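Local structure of aminotransferase AspB (Helicobacter pylori 26695, 3EZS) at residues P163-G168 against S309-L314. The protein probably acts as a pyridoxal 5'-phosphate-dependent aminotransferase of class I and II, transferring amino groups between amino acids and keto acids. Numbering follows the deposited sequence.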
# COMPACT_ATOMS: atom_id res chain seq x y z
N PRO A 163 2.89 -20.80 12.98
CA PRO A 163 3.93 -21.65 12.38
C PRO A 163 4.98 -20.87 11.60
O PRO A 163 4.68 -19.82 11.01
CB PRO A 163 3.14 -22.60 11.48
CG PRO A 163 1.75 -22.59 12.04
CD PRO A 163 1.54 -21.21 12.55
N ASN A 164 6.20 -21.40 11.61
CA ASN A 164 7.35 -20.73 11.05
C ASN A 164 7.73 -21.05 9.60
O ASN A 164 7.73 -22.22 9.18
CB ASN A 164 8.56 -21.07 11.94
CG ASN A 164 9.84 -20.34 11.53
OD1 ASN A 164 10.77 -20.95 11.02
ND2 ASN A 164 9.87 -19.02 11.72
N ASN A 165 8.05 -19.99 8.87
CA ASN A 165 8.69 -20.07 7.57
C ASN A 165 10.15 -19.73 7.93
O ASN A 165 10.41 -18.64 8.41
CB ASN A 165 8.13 -19.05 6.58
CG ASN A 165 8.93 -18.97 5.28
OD1 ASN A 165 9.83 -19.77 5.02
ND2 ASN A 165 8.59 -17.99 4.46
N PRO A 166 11.11 -20.62 7.62
CA PRO A 166 11.11 -21.89 6.89
C PRO A 166 11.12 -23.24 7.65
O PRO A 166 11.12 -24.30 6.99
CB PRO A 166 12.45 -21.80 6.17
CG PRO A 166 13.33 -21.24 7.23
CD PRO A 166 12.48 -20.29 8.05
N THR A 167 11.14 -23.24 8.98
CA THR A 167 11.31 -24.50 9.72
C THR A 167 10.03 -25.27 10.04
O THR A 167 10.10 -26.45 10.37
CB THR A 167 11.99 -24.23 11.08
OG1 THR A 167 11.11 -23.48 11.92
CG2 THR A 167 13.35 -23.51 10.94
N GLY A 168 8.88 -24.60 9.98
CA GLY A 168 7.63 -25.21 10.37
C GLY A 168 7.40 -25.22 11.88
O GLY A 168 6.30 -25.57 12.33
N SER A 309 2.57 -25.57 8.52
CA SER A 309 3.13 -24.89 7.35
C SER A 309 3.12 -25.90 6.20
O SER A 309 2.63 -27.00 6.38
CB SER A 309 4.56 -24.34 7.59
OG SER A 309 5.59 -25.28 7.27
N PHE A 310 3.62 -25.52 5.04
CA PHE A 310 3.76 -26.45 3.93
C PHE A 310 5.24 -26.64 3.52
O PHE A 310 5.55 -27.03 2.38
CB PHE A 310 2.85 -26.08 2.74
CG PHE A 310 2.96 -24.65 2.24
CD1 PHE A 310 4.16 -24.09 1.88
CD2 PHE A 310 1.80 -23.91 2.01
CE1 PHE A 310 4.23 -22.80 1.38
CE2 PHE A 310 1.86 -22.63 1.50
CZ PHE A 310 3.08 -22.08 1.18
N TYR A 311 6.15 -26.38 4.46
CA TYR A 311 7.58 -26.52 4.22
C TYR A 311 8.19 -27.80 4.79
O TYR A 311 7.63 -28.43 5.70
CB TYR A 311 8.37 -25.33 4.78
CG TYR A 311 7.92 -24.00 4.25
CD1 TYR A 311 8.14 -23.66 2.92
CD2 TYR A 311 7.26 -23.09 5.06
CE1 TYR A 311 7.69 -22.44 2.41
CE2 TYR A 311 6.82 -21.88 4.56
CZ TYR A 311 7.02 -21.57 3.24
OH TYR A 311 6.58 -20.36 2.73
N VAL A 312 9.34 -28.17 4.22
CA VAL A 312 10.21 -29.21 4.74
C VAL A 312 11.57 -28.53 4.87
O VAL A 312 12.07 -27.97 3.88
CB VAL A 312 10.34 -30.42 3.81
CG1 VAL A 312 11.32 -31.44 4.41
CG2 VAL A 312 8.96 -31.04 3.54
N TYR A 313 12.13 -28.51 6.08
CA TYR A 313 13.45 -27.92 6.38
C TYR A 313 14.38 -29.14 6.38
O TYR A 313 14.57 -29.79 7.41
CB TYR A 313 13.38 -27.20 7.73
CG TYR A 313 14.52 -26.25 8.03
CD1 TYR A 313 14.74 -25.11 7.25
CD2 TYR A 313 15.35 -26.46 9.12
CE1 TYR A 313 15.79 -24.23 7.53
CE2 TYR A 313 16.39 -25.58 9.41
CZ TYR A 313 16.60 -24.47 8.62
OH TYR A 313 17.65 -23.61 8.94
N LEU A 314 14.91 -29.46 5.19
CA LEU A 314 15.65 -30.71 4.95
C LEU A 314 17.15 -30.68 5.25
O LEU A 314 17.88 -29.94 4.59
CB LEU A 314 15.42 -31.13 3.50
CG LEU A 314 15.76 -32.56 3.06
CD1 LEU A 314 14.79 -33.57 3.68
CD2 LEU A 314 15.72 -32.64 1.53
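The PNNPTG loop of class I and II aminotransferases, 163-168, packs on strand 311-315 of the small antiparallel sheet and the loop before it, with Asn165 against Tyr311, and Pro166 and Thr167 against Tyr313. OD1 of Asn165 lies over one face of the Tyr311 ring, offset toward its rim and 3.7 Å from CE2, and ND2 lies beside the hydroxyl; amide and ring planes are 20° apart. Asn165 OD1 is hydrogen-bonded to Arg351 NH1, while the Tyr311 hydroxyl bonds to Tyr196. CD1 of Phe310 meets the opposite face of the Tyr311 ring.

Further along the strand, Thr167 CG2 sits 3.9 Å above the centroid of the Tyr313 ring, a CH-pi contact. Tyr313 CG is anti to its backbone N (chi1 -165°), which lays the ring alongside Thr167 and Pro166. CG of Pro166 touches CE1 of Tyr313 at 3.9 Å. Ser309 OG is 3.7 Å from Gly168 CA and closes an ST turn by accepting from Tyr311 N.

No hydrogen bond joins the segments. The loop holds its own shape: Asn164 OD1 accepts from Thr167 OG1 (2.7 Å) and Thr167 N (3.1 Å), from opposite faces of its plane. The second bond makes an Asx motif. Cis peptides precede Pro163 and Pro166. In fold-type I aminotransferases an asparagine of this loop and an arginine of the small sheet receive the substrate carboxylate, and Asn165 and Arg351 probably form that site here.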